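Local coordinates for protein putative phosphinothricin n-acetyltransferase (Acinetobacter baylyi, PDB 2JLM) that probably transfers the acetyl group of acetyl-CoA to the amino group of L-methionine sulfone and L-methionine sulfoximine, as a member of the GNAT acetyltransferase family, at residues L28-I33 against D101-G106; A37-K42 against R162-A167; A54-N59 against F76-S81; H125-C130 against L145-S150. All blocks are in the same frame, centred on the assembly; numbering follows the deposited sequence.

Contact 1. Residues L28-I33 against D101-G106; sequences LNDAII and DYRGLG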
loop_
_atom_site.group_PDB
_atom_site.type_symbol
_atom_site.label_atom_id
_atom_site.label_comp_id
_atom_site.label_asym_id
_atom_site.label_seq_id
_atom_site.Cartn_x
_atom_site.Cartn_y
_atom_site.Cartn_z
ATOM N N LEU D 28 -15.336 13.250 18.833
ATOM C CA LEU D 28 -15.915 12.022 19.376
ATOM C C LEU D 28 -16.532 12.230 20.755
ATOM O O LEU D 28 -17.697 11.878 20.989
ATOM C CB LEU D 28 -14.869 10.912 19.435
ATOM C CG LEU D 28 -14.419 10.410 18.061
ATOM C CD1 LEU D 28 -13.554 9.168 18.201
ATOM C CD2 LEU D 28 -15.625 10.137 17.164
ATOM N N ASN D 29 -15.755 12.800 21.671
ATOM C CA ASN D 29 -16.232 12.970 23.038
ATOM C C ASN D 29 -17.473 13.840 23.118
ATOM O O ASN D 29 -18.336 13.622 23.976
ATOM C CB ASN D 29 -15.129 13.496 23.945
ATOM C CG ASN D 29 -14.037 12.480 24.157
ATOM O OD1 ASN D 29 -14.253 11.282 23.974
ATOM N ND2 ASN D 29 -12.854 12.948 24.536
ATOM N N ASP D 30 -17.582 14.808 22.213
ATOM C CA ASP D 30 -18.779 15.640 22.190
ATOM C C ASP D 30 -19.990 14.792 21.830
ATOM O O ASP D 30 -21.061 14.938 22.426
ATOM C CB ASP D 30 -18.653 16.793 21.202
ATOM C CG ASP D 30 -20.004 17.389 20.844
ATOM O OD1 ASP D 30 -20.564 18.161 21.654
ATOM O OD2 ASP D 30 -20.518 17.068 19.753
ATOM N N ALA D 31 -19.810 13.908 20.850
ATOM C CA ALA D 31 -20.879 13.016 20.409
ATOM C C ALA D 31 -21.223 11.999 21.489
ATOM O O ALA D 31 -22.377 11.599 21.630
ATOM C CB ALA D 31 -20.484 12.305 19.129
ATOM N N ILE D 32 -20.212 11.580 22.242
ATOM C CA ILE D 32 -20.408 10.607 23.309
ATOM C C ILE D 32 -21.248 11.203 24.429
ATOM O O ILE D 32 -22.155 10.558 24.959
ATOM C CB ILE D 32 -19.064 10.143 23.892
ATOM C CG1 ILE D 32 -18.334 9.264 22.879
ATOM C CG2 ILE D 32 -19.271 9.401 25.223
ATOM C CD1 ILE D 32 -16.935 8.881 23.291
ATOM N N ILE D 33 -20.947 12.449 24.774
ATOM C CA ILE D 33 -21.590 13.095 25.911
ATOM C C ILE D 33 -22.996 13.607 25.592
ATOM O O ILE D 33 -23.881 13.596 26.449
ATOM C CB ILE D 33 -20.716 14.249 26.450
ATOM C CG1 ILE D 33 -19.700 13.713 27.462
ATOM C CG2 ILE D 33 -21.572 15.332 27.076
ATOM C CD1 ILE D 33 -18.737 12.689 26.889
ATOM N N ASP D 101 -19.906 23.040 15.880
ATOM C CA ASP D 101 -20.167 24.361 15.317
ATOM C C ASP D 101 -20.534 24.314 13.841
ATOM O O ASP D 101 -21.043 25.291 13.294
ATOM C CB ASP D 101 -18.963 25.287 15.520
ATOM C CG ASP D 101 -18.669 25.546 16.988
ATOM O OD1 ASP D 101 -19.633 25.635 17.777
ATOM O OD2 ASP D 101 -17.477 25.656 17.353
ATOM N N TYR D 102 -20.284 23.187 13.187
ATOM C CA TYR D 102 -20.481 23.141 11.738
ATOM C C TYR D 102 -21.582 22.201 11.281
ATOM O O TYR D 102 -21.605 21.779 10.124
ATOM C CB TYR D 102 -19.163 22.836 11.026
ATOM C CG TYR D 102 -18.109 23.887 11.292
ATOM C CD1 TYR D 102 -17.280 23.797 12.402
ATOM C CD2 TYR D 102 -17.962 24.980 10.450
ATOM C CE1 TYR D 102 -16.326 24.750 12.658
ATOM C CE2 TYR D 102 -17.009 25.942 10.698
ATOM C CZ TYR D 102 -16.193 25.822 11.804
ATOM O OH TYR D 102 -15.238 26.778 12.059
ATOM N N ARG D 103 -22.499 21.879 12.188
ATOM C CA ARG D 103 -23.613 21.013 11.828
ATOM C C ARG D 103 -24.652 21.796 11.047
ATOM O O ARG D 103 -24.745 23.014 11.177
ATOM C CB ARG D 103 -24.228 20.386 13.073
ATOM C CG ARG D 103 -23.185 19.850 14.029
ATOM C CD ARG D 103 -23.598 18.509 14.590
ATOM N NE ARG D 103 -22.551 17.955 15.432
ATOM C CZ ARG D 103 -22.551 18.016 16.757
ATOM N NH1 ARG D 103 -21.550 17.489 17.447
ATOM N NH2 ARG D 103 -23.555 18.600 17.394
ATOM N N GLY D 104 -25.420 21.098 10.215
ATOM C CA GLY D 104 -26.468 21.743 9.444
ATOM C C GLY D 104 -26.013 22.333 8.123
ATOM O O GLY D 104 -26.812 22.913 7.391
ATOM N N LEU D 105 -24.734 22.165 7.801
ATOM C CA LEU D 105 -24.150 22.792 6.614
ATOM C C LEU D 105 -23.983 21.864 5.410
ATOM O O LEU D 105 -23.530 22.302 4.353
ATOM C CB LEU D 105 -22.789 23.397 6.964
ATOM C CG LEU D 105 -22.801 24.412 8.108
ATOM C CD1 LEU D 105 -21.382 24.877 8.430
ATOM C CD2 LEU D 105 -23.713 25.589 7.762
ATOM N N GLY D 106 -24.320 20.586 5.568
ATOM C CA GLY D 106 -24.190 19.631 4.475
ATOM C C GLY D 106 -22.816 18.983 4.426
ATOM O O GLY D 106 -22.417 18.369 3.429
#

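Contact 2. Residues A37-K42 against R162-A167; sequences ALYDYK and RWLDAA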
loop_
_atom_site.group_PDB
_atom_site.type_symbol
_atom_site.label_atom_id
_atom_site.label_comp_id
_atom_site.label_asym_id
_atom_site.label_seq_id
_atom_site.Cartn_x
_atom_site.Cartn_y
_atom_site.Cartn_z
ATOM N N ALA D 37 -25.157 9.036 19.121
ATOM C CA ALA D 37 -24.436 8.797 17.869
ATOM C C ALA D 37 -23.236 7.881 18.042
ATOM O O ALA D 37 -22.755 7.271 17.083
ATOM N N LEU D 38 -22.740 7.802 19.267
ATOM C CA LEU D 38 -21.706 6.838 19.597
ATOM C C LEU D 38 -22.207 6.114 20.833
ATOM O O LEU D 38 -22.864 6.719 21.687
ATOM C CB LEU D 38 -20.375 7.538 19.872
ATOM C CG LEU D 38 -19.119 6.834 19.356
ATOM C CD1 LEU D 38 -17.866 7.592 19.782
ATOM C CD2 LEU D 38 -19.063 5.387 19.821
ATOM N N TYR D 39 -21.933 4.821 20.931
ATOM C CA TYR D 39 -22.517 4.058 22.025
ATOM C C TYR D 39 -21.590 3.907 23.232
ATOM O O TYR D 39 -21.655 2.916 23.956
ATOM C CB TYR D 39 -23.089 2.723 21.530
ATOM C CG TYR D 39 -24.520 2.841 21.025
ATOM C CD1 TYR D 39 -25.467 1.863 21.308
ATOM C CD2 TYR D 39 -24.928 3.946 20.290
ATOM C CE1 TYR D 39 -26.783 1.977 20.849
ATOM C CE2 TYR D 39 -26.237 4.070 19.834
ATOM C CZ TYR D 39 -27.160 3.083 20.115
ATOM O OH TYR D 39 -28.464 3.201 19.661
ATOM N N ASP D 40 -20.746 4.917 23.449
ATOM C CA ASP D 40 -19.964 5.038 24.679
ATOM C C ASP D 40 -20.714 5.820 25.757
ATOM O O ASP D 40 -21.612 6.611 25.449
ATOM C CB ASP D 40 -18.639 5.750 24.407
ATOM C CG ASP D 40 -17.564 4.816 23.912
ATOM O OD1 ASP D 40 -17.691 4.309 22.775
ATOM O OD2 ASP D 40 -16.585 4.605 24.662
ATOM N N TYR D 41 -20.329 5.606 27.015
ATOM C CA TYR D 41 -20.849 6.396 28.133
ATOM C C TYR D 41 -19.851 7.475 28.544
ATOM O O TYR D 41 -20.202 8.645 28.682
ATOM C CB TYR D 41 -21.148 5.513 29.349
ATOM C CG TYR D 41 -22.288 4.547 29.154
ATOM C CD1 TYR D 41 -22.078 3.179 29.227
ATOM C CD2 TYR D 41 -23.577 5.000 28.895
ATOM C CE1 TYR D 41 -23.126 2.275 29.046
ATOM C CE2 TYR D 41 -24.633 4.107 28.710
ATOM C CZ TYR D 41 -24.397 2.745 28.788
ATOM O OH TYR D 41 -25.428 1.851 28.612
ATOM N N LYS D 42 -18.603 7.064 28.748
ATOM C CA LYS D 42 -17.560 7.958 29.231
ATOM C C LYS D 42 -16.645 8.399 28.094
ATOM O O LYS D 42 -16.379 7.629 27.167
ATOM C CB LYS D 42 -16.737 7.265 30.326
ATOM C CG LYS D 42 -17.572 6.655 31.440
ATOM N N ARG D 162 -32.579 5.222 28.919
ATOM C CA ARG D 162 -33.657 4.711 28.076
ATOM C C ARG D 162 -33.205 3.761 26.968
ATOM O O ARG D 162 -32.078 3.843 26.474
ATOM C CB ARG D 162 -34.507 5.855 27.491
ATOM C CG ARG D 162 -33.810 6.723 26.462
ATOM C CD ARG D 162 -34.724 7.847 25.958
ATOM N NE ARG D 162 -34.208 8.421 24.714
ATOM C CZ ARG D 162 -33.475 9.527 24.652
ATOM N NH1 ARG D 162 -33.182 10.193 25.762
ATOM N NH2 ARG D 162 -33.043 9.972 23.477
ATOM N N TRP D 163 -34.105 2.852 26.600
ATOM C CA TRP D 163 -33.872 1.911 25.519
ATOM C C TRP D 163 -33.850 2.631 24.180
ATOM O O TRP D 163 -34.692 3.491 23.908
ATOM C CB TRP D 163 -34.956 0.822 25.517
ATOM C CG TRP D 163 -34.960 0.021 26.778
ATOM C CD1 TRP D 163 -35.969 -0.065 27.688
ATOM C CD2 TRP D 163 -33.885 -0.779 27.290
ATOM N NE1 TRP D 163 -35.599 -0.878 28.730
ATOM C CE2 TRP D 163 -34.323 -1.330 28.514
ATOM C CE3 TRP D 163 -32.600 -1.097 26.825
ATOM C CZ2 TRP D 163 -33.523 -2.191 29.285
ATOM C CZ3 TRP D 163 -31.795 -1.942 27.594
ATOM C CH2 TRP D 163 -32.263 -2.481 28.809
ATOM N N LEU D 164 -32.888 2.268 23.341
ATOM C CA LEU D 164 -32.769 2.854 22.010
ATOM C C LEU D 164 -32.913 1.777 20.962
ATOM O O LEU D 164 -32.501 0.636 21.171
ATOM C CB LEU D 164 -31.403 3.515 21.844
ATOM C CG LEU D 164 -31.030 4.495 22.949
ATOM C CD1 LEU D 164 -29.554 4.872 22.844
ATOM C CD2 LEU D 164 -31.948 5.722 22.886
ATOM N N ASP D 165 -33.486 2.158 19.828
ATOM C CA ASP D 165 -33.622 1.274 18.691
ATOM C C ASP D 165 -32.441 1.537 17.766
ATOM O O ASP D 165 -32.126 2.685 17.478
ATOM C CB ASP D 165 -34.941 1.557 17.968
ATOM C CG ASP D 165 -36.154 1.225 18.826
ATOM O OD1 ASP D 165 -37.280 1.632 18.455
ATOM O OD2 ASP D 165 -35.982 0.548 19.866
ATOM N N ALA D 166 -31.772 0.476 17.333
ATOM C CA ALA D 166 -30.654 0.600 16.409
ATOM C C ALA D 166 -31.113 0.246 14.996
ATOM O O ALA D 166 -31.356 -0.918 14.693
ATOM C CB ALA D 166 -29.527 -0.307 16.836
ATOM N N ALA D 167 -31.252 1.251 14.136
ATOM C CA ALA D 167 -31.683 0.999 12.766
ATOM C C ALA D 167 -30.464 0.726 11.906
ATOM O O ALA D 167 -29.411 1.337 12.106
ATOM C CB ALA D 167 -32.459 2.183 12.221
#

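Contact 3. Residues A54-N59 against F76-S81; sequences ATKRQN and FASWGS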
loop_
_atom_site.group_PDB
_atom_site.type_symbol
_atom_site.label_atom_id
_atom_site.label_comp_id
_atom_site.label_asym_id
_atom_site.label_seq_id
_atom_site.Cartn_x
_atom_site.Cartn_y
_atom_site.Cartn_z
ATOM N N ALA D 54 -4.389 3.108 15.318
ATOM C CA ALA D 54 -3.609 1.924 14.974
ATOM C C ALA D 54 -4.445 0.932 14.176
ATOM O O ALA D 54 -4.027 0.456 13.115
ATOM C CB ALA D 54 -3.052 1.269 16.233
ATOM N N THR D 55 -5.631 0.627 14.691
ATOM C CA THR D 55 -6.562 -0.274 14.018
ATOM C C THR D 55 -6.797 0.144 12.570
ATOM O O THR D 55 -6.755 -0.681 11.650
ATOM C CB THR D 55 -7.905 -0.347 14.773
ATOM O OG1 THR D 55 -7.693 -0.940 16.062
ATOM C CG2 THR D 55 -8.935 -1.179 13.994
ATOM N N LYS D 56 -7.024 1.433 12.357
ATOM C CA LYS D 56 -7.358 1.901 11.017
ATOM C C LYS D 56 -6.170 1.835 10.072
ATOM O O LYS D 56 -6.340 1.548 8.884
ATOM C CB LYS D 56 -8.016 3.285 11.061
ATOM C CG LYS D 56 -9.526 3.170 11.307
ATOM C CD LYS D 56 -10.099 4.335 12.065
ATOM C CE LYS D 56 -11.475 3.980 12.612
ATOM N NZ LYS D 56 -12.286 3.232 11.611
ATOM N N ARG D 57 -4.973 2.073 10.612
ATOM C CA ARG D 57 -3.728 1.959 9.849
ATOM C C ARG D 57 -3.482 0.520 9.428
ATOM O O ARG D 57 -3.363 0.220 8.241
ATOM C CB ARG D 57 -2.529 2.432 10.678
ATOM C CG ARG D 57 -2.202 3.906 10.552
ATOM C CD ARG D 57 -0.841 4.221 11.178
ATOM N NE ARG D 57 -0.800 3.926 12.609
ATOM C CZ ARG D 57 -1.071 4.810 13.566
ATOM N NH1 ARG D 57 -1.405 6.055 13.248
ATOM N NH2 ARG D 57 -1.010 4.452 14.844
ATOM N N GLN D 58 -3.385 -0.363 10.417
ATOM C CA GLN D 58 -3.183 -1.785 10.170
ATOM C C GLN D 58 -4.130 -2.289 9.086
ATOM O O GLN D 58 -3.727 -3.043 8.203
ATOM C CB GLN D 58 -3.378 -2.576 11.471
ATOM C CG GLN D 58 -3.677 -4.062 11.287
ATOM C CD GLN D 58 -2.430 -4.934 11.266
ATOM O OE1 GLN D 58 -1.368 -4.521 10.793
ATOM N NE2 GLN D 58 -2.559 -6.155 11.778
ATOM N N ASN D 59 -5.384 -1.845 9.137
ATOM C CA ASN D 59 -6.408 -2.382 8.250
ATOM C C ASN D 59 -6.626 -1.597 6.971
ATOM O O ASN D 59 -7.469 -1.966 6.144
ATOM C CB ASN D 59 -7.731 -2.491 8.994
ATOM C CG ASN D 59 -7.730 -3.602 10.003
ATOM O OD1 ASN D 59 -7.646 -4.775 9.645
ATOM N ND2 ASN D 59 -7.827 -3.242 11.278
ATOM N N PHE D 76 -15.121 14.366 10.102
ATOM C CA PHE D 76 -14.458 13.256 9.425
ATOM C C PHE D 76 -15.397 12.073 9.191
ATOM O O PHE D 76 -16.458 11.962 9.806
ATOM C CB PHE D 76 -13.218 12.814 10.211
ATOM C CG PHE D 76 -13.530 12.176 11.531
ATOM C CD1 PHE D 76 -13.555 10.798 11.661
ATOM C CD2 PHE D 76 -13.807 12.956 12.645
ATOM C CE1 PHE D 76 -13.850 10.204 12.883
ATOM C CE2 PHE D 76 -14.102 12.369 13.866
ATOM C CZ PHE D 76 -14.125 10.993 13.983
ATOM N N ALA D 77 -15.021 11.202 8.269
ATOM C CA ALA D 77 -15.791 9.998 8.023
ATOM C C ALA D 77 -14.805 8.857 7.948
ATOM O O ALA D 77 -13.636 9.060 7.631
ATOM C CB ALA D 77 -16.578 10.108 6.732
ATOM N N SER D 78 -15.268 7.655 8.251
ATOM C CA SER D 78 -14.374 6.517 8.288
ATOM C C SER D 78 -15.200 5.238 8.225
ATOM O O SER D 78 -16.425 5.287 8.312
ATOM C CB SER D 78 -13.556 6.564 9.574
ATOM O OG SER D 78 -12.544 5.570 9.580
ATOM N N TRP D 79 -14.535 4.099 8.051
ATOM C CA TRP D 79 -15.202 2.812 8.240
ATOM C C TRP D 79 -14.314 1.816 8.968
ATOM O O TRP D 79 -13.122 2.035 9.134
ATOM C CB TRP D 79 -15.738 2.227 6.925
ATOM C CG TRP D 79 -14.703 1.697 5.989
ATOM C CD1 TRP D 79 -13.799 0.705 6.242
ATOM C CD2 TRP D 79 -14.482 2.103 4.631
ATOM N NE1 TRP D 79 -13.019 0.482 5.139
ATOM C CE2 TRP D 79 -13.417 1.326 4.135
ATOM C CE3 TRP D 79 -15.070 3.053 3.794
ATOM C CZ2 TRP D 79 -12.933 1.471 2.841
ATOM C CZ3 TRP D 79 -14.587 3.195 2.512
ATOM C CH2 TRP D 79 -13.526 2.409 2.047
ATOM N N GLY D 80 -14.928 0.738 9.434
ATOM C CA GLY D 80 -14.231 -0.339 10.093
ATOM C C GLY D 80 -14.968 -1.632 9.806
ATOM O O GLY D 80 -15.892 -1.677 8.988
ATOM N N SER D 81 -14.575 -2.692 10.490
ATOM C CA SER D 81 -15.247 -3.967 10.319
ATOM C C SER D 81 -16.714 -3.825 10.726
ATOM O O SER D 81 -17.020 -3.143 11.701
ATOM C CB SER D 81 -14.558 -5.035 11.175
ATOM O OG SER D 81 -14.807 -6.330 10.659
#

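Contact 4. Residues H125-C130 against L145-S150; sequences HVMVGC and LGFIHS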
loop_
_atom_site.group_PDB
_atom_site.type_symbol
_atom_site.label_atom_id
_atom_site.label_comp_id
_atom_site.label_asym_id
_atom_site.label_seq_id
_atom_site.Cartn_x
_atom_site.Cartn_y
_atom_site.Cartn_z
ATOM N N HIS D 125 -18.393 -4.231 -1.052
ATOM C CA HIS D 125 -19.676 -4.610 -1.628
ATOM C C HIS D 125 -20.831 -3.941 -0.902
ATOM O O HIS D 125 -21.789 -3.501 -1.531
ATOM C CB HIS D 125 -19.862 -6.124 -1.597
ATOM C CG HIS D 125 -21.094 -6.593 -2.309
ATOM N ND1 HIS D 125 -21.363 -6.274 -3.622
ATOM C CD2 HIS D 125 -22.123 -7.379 -1.897
ATOM C CE1 HIS D 125 -22.510 -6.829 -3.985
ATOM N NE2 HIS D 125 -22.989 -7.503 -2.958
ATOM N N VAL D 126 -20.747 -3.887 0.425
ATOM C CA VAL D 126 -21.812 -3.310 1.233
ATOM C C VAL D 126 -21.258 -2.362 2.302
ATOM O O VAL D 126 -20.333 -2.705 3.030
ATOM C CB VAL D 126 -22.643 -4.405 1.949
ATOM C CG1 VAL D 126 -23.573 -3.775 2.950
ATOM C CG2 VAL D 126 -23.437 -5.246 0.946
ATOM N N MET D 127 -21.835 -1.171 2.397
ATOM C CA MET D 127 -21.559 -0.284 3.520
ATOM C C MET D 127 -22.758 -0.291 4.447
ATOM O O MET D 127 -23.882 -0.069 4.006
ATOM C CB MET D 127 -21.327 1.142 3.025
ATOM C CG MET D 127 -20.148 1.282 2.074
ATOM S SD MET D 127 -20.010 2.977 1.484
ATOM C CE MET D 127 -19.766 3.869 3.006
ATOM N N VAL D 128 -22.531 -0.549 5.728
ATOM C CA VAL D 128 -23.626 -0.523 6.698
ATOM C C VAL D 128 -23.488 0.649 7.633
ATOM O O VAL D 128 -22.436 0.847 8.246
ATOM C CB VAL D 128 -23.627 -1.769 7.575
ATOM C CG1 VAL D 128 -24.711 -1.655 8.663
ATOM C CG2 VAL D 128 -23.817 -3.013 6.720
ATOM N N GLY D 129 -24.555 1.426 7.753
ATOM C CA GLY D 129 -24.632 2.431 8.799
ATOM C C GLY D 129 -25.591 2.020 9.910
ATOM O O GLY D 129 -26.698 1.547 9.662
ATOM N N CYS D 130 -25.163 2.199 11.146
ATOM C CA CYS D 130 -26.010 1.897 12.279
ATOM C C CYS D 130 -26.447 3.192 12.978
ATOM O O CYS D 130 -25.629 3.897 13.551
ATOM C CB CYS D 130 -25.273 0.978 13.252
ATOM S SG CYS D 130 -26.278 0.466 14.652
ATOM N N LEU D 145 -28.513 9.281 -0.146
ATOM C CA LEU D 145 -27.318 8.711 -0.753
ATOM C C LEU D 145 -27.589 7.311 -1.301
ATOM O O LEU D 145 -26.691 6.662 -1.821
ATOM C CB LEU D 145 -26.187 8.658 0.267
ATOM C CG LEU D 145 -25.625 10.022 0.675
ATOM C CD1 LEU D 145 -24.875 9.925 1.986
ATOM C CD2 LEU D 145 -24.730 10.584 -0.411
ATOM N N GLY D 146 -28.821 6.833 -1.147
ATOM C CA GLY D 146 -29.202 5.560 -1.736
ATOM C C GLY D 146 -29.132 4.381 -0.778
ATOM O O GLY D 146 -29.296 3.236 -1.192
ATOM N N PHE D 147 -28.875 4.644 0.500
ATOM C CA PHE D 147 -28.953 3.572 1.486
ATOM C C PHE D 147 -30.385 3.124 1.619
ATOM O O PHE D 147 -31.314 3.908 1.435
ATOM C CB PHE D 147 -28.451 4.010 2.857
ATOM C CG PHE D 147 -26.957 4.143 2.936
ATOM C CD1 PHE D 147 -26.203 3.231 3.656
ATOM C CD2 PHE D 147 -26.309 5.187 2.294
ATOM C CE1 PHE D 147 -24.831 3.369 3.748
ATOM C CE2 PHE D 147 -24.946 5.326 2.375
ATOM C CZ PHE D 147 -24.200 4.414 3.102
ATOM N N ILE D 148 -30.549 1.853 1.954
ATOM C CA ILE D 148 -31.853 1.278 2.171
ATOM C C ILE D 148 -31.934 0.742 3.591
ATOM O O ILE D 148 -30.957 0.211 4.130
ATOM C CB ILE D 148 -32.109 0.132 1.173
ATOM C CG1 ILE D 148 -31.932 0.636 -0.262
ATOM C CG2 ILE D 148 -33.497 -0.422 1.345
ATOM N N HIS D 149 -33.112 0.880 4.184
ATOM C CA HIS D 149 -33.378 0.396 5.525
ATOM C C HIS D 149 -33.345 -1.141 5.565
ATOM O O HIS D 149 -34.155 -1.799 4.925
ATOM C CB HIS D 149 -34.737 0.927 5.974
ATOM C CG HIS D 149 -35.123 0.513 7.355
ATOM N ND1 HIS D 149 -36.381 0.047 7.672
ATOM C CD2 HIS D 149 -34.408 0.470 8.506
ATOM C CE1 HIS D 149 -36.429 -0.250 8.957
ATOM N NE2 HIS D 149 -35.245 -0.006 9.486
ATOM N N SER D 150 -32.391 -1.719 6.287
ATOM C CA SER D 150 -32.236 -3.180 6.298
ATOM C C SER D 150 -33.054 -3.815 7.413
ATOM O O SER D 150 -33.379 -5.006 7.366
ATOM C CB SER D 150 -30.770 -3.576 6.470
ATOM O OG SER D 150 -29.946 -3.028 5.456
#

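Contact 1. Residues L28-I33 against D101-G106
D30 on helix 17-34 and R103 in the loop ahead of helix 107-121 meet in a single salt bridge. D30 OD2 lies 2.6 Å from R103 NH1, and this bond is bent, with an N-H...O angle of 138°. NH1 arrives nearly along the C-O axis of OD2, which itself sits in the guanidinium plane. D30 holds CG opposite its backbone N (chi1 162°) and the R103 chain bends at chi2 (-138°), which brings the two groups together from opposite directions and nearly coplanar. One nitrogen does the work: R103 NH2 is 4.1 Å from D30 OD2, so the pairing is not two-pronged.

Hydrogen bonds steady both ends. R103 NE binds the carbonyl of I98, which helps fix the rotation of the guanidinium, while D30 OD1 takes N34 ND2 one turn further along its own helix.

Backbone shape matters as well. A type II turn from Y102 to L105 has G104 at positive phi, and G106 is the N-cap of the next helix. The run RGLG resembles the pyrophosphate-binding loop of GNAT enzymes, where backbone amides receive coenzyme A.

The bridge lies at the surface. From the same helix, L28 and A31 pack on Y97 of strand 91-98, L28 also on F76 of strand 73-81, and Y102 packs on L74.

Contact 2. Residues A37-K42 against R162-A167
The hydroxyl end of Y39 slides alongside L164, the two side chains running in opposite directions. Y39 OH is 3.7 Å from L164 CB, and L164 CD1 approaches Y39 CZ to 4.0 Å, obliquely to the ring. L164 reaches this place with CG anti to its carbonyl carbon (chi1 -52°), which lays the isobutyl group along the phenol. The contact is van der Waals packing of the phenol end of Y39 on CB and CD1 of L164, for the backbones stay well apart: the CA atoms of Y39 and L164 are 10.3 Å from each other.

In the GNAT fold, residues 37-42 belong to the loop joining helices 17-34 and 46-58, a region that commonly borders the acceptor-substrate site in this family. Strand 162-172 lies between strands 126-132 and 148-159 of the sheet and forms a hairpin with the latter.

Further out, L164 is set by backbone hydrogen bonding with G157 and also packs on T36 and K159. The loop is tied to the same hairpin through Y41 OH, bonded to the carbonyl of F158, and through L38 O, bonded to K159 NZ. Y88 of a neighbouring subunit stacks on the Y39 ring, while W163 stacks with H125 of that subunit.

Contact 3. Residues A54-N59 against F76-S81
Two bends carry the K56 side chain to strand 73-81, one at chi2 (149°) and one at chi4 (-42°), while S78 turns OG anti to its own backbone N to receive it. The pair joins the last turns of helix 46-58 to the sheet of the GNAT fold. The helix passes over the strand at a steep angle, 78° between their directions, with 9.6 Å between the axes at closest approach, and the long lysine spans that gap.

K56 NZ donates a hydrogen bond to S78 OG at 3.1 Å. The last carbons of the chain lie along the same hydroxyl, with K56 CE 3.6 Å from S78 OG. The ammonium also stands 2.9 Å from W79 O, so it nestles against the strand backbone as well as the serine. S78 OG is held more strongly by the carbonyl of P62, and so links the lysine to the loop before strand 63-68. A nearby positive charge would probably polarise this hydroxyl.

Strand alternation sorts the other side chains between the two faces of the sheet. F76 packs on I24 and I27 of helix 17-34, whereas A77 and W79 face helix 107-121, meeting L115. K56 also packs on F61, whose ring meets that of W79.

At the end of the helix N59 folds back on the preceding turn: N59 ND2 is 2.8 Å from T55 O, and N59 N reaches the same carbonyl oxygen from the opposite face of its plane.

Contact 4. Residues H125-C130 against L145-S150
A helix-to-strand junction of the GNAT fold, the LGF sequence just after helix 136-144, sets F147 against the face of strand 126-132 that is turned to helix 107-121. G146 follows the helix in a Schellman motif, taking a positive phi, and the chain then turns into strand 148-159. At this turn the side chain of F147 leaves the backbone toward strand 126-132, and the ring meets M127 and G129. CG stands anti to the carbonyl carbon (chi1 -74°); this lays the ring beside the strand, with CE1 foremost.

F147 CE1 is 3.6 Å from M127 O and 4.2 Å from M127 CB. The ring meets the carbonyl obliquely, with F147 CD1 following at 4.0 Å from M127 O. The rest of the M127 side chain goes to helix 107-121, where it packs on I116 and A119, and to V92 on the adjoining parallel strand 91-98. In GNAT enzymes the splay between this parallel pair commonly receives acetyl-CoA.

H142 meets the F147 ring edge-to-face, the H94 ring also lies against it, and L171 of the intervening strand 162-172 packs on it. V128 points to the other face of the sheet, where I153 of a neighbouring subunit packs on it.

At G129 the strand presents bare backbone to the ring, and G129 N lies 4.5 Å from F147 CE1.

Overall arrangement
From the N terminus, helix 17-34 opens contact 1 and the following loop opens contact 2. Contact 3 opens and closes inside both, joining helix 46-58 to strand 73-81. Contact 1 closes at 101-106, tying helix 17-34 to the loop before helix 107-121 while contact 2 is still open, so the two cross. Contact 4, in series after contacts 1 and 3 and nested within contact 2, joins strand 126-132 to the turn into strand 148-159. Contact 2 closes last, holding the 37-42 loop to strand 162-172. I32 meets L38 between contacts 1 and 2, A166 meets C130 between 2 and 4, and contacts 1 and 3 touch. Contacts 2 and 4 touch the same neighbouring subunit.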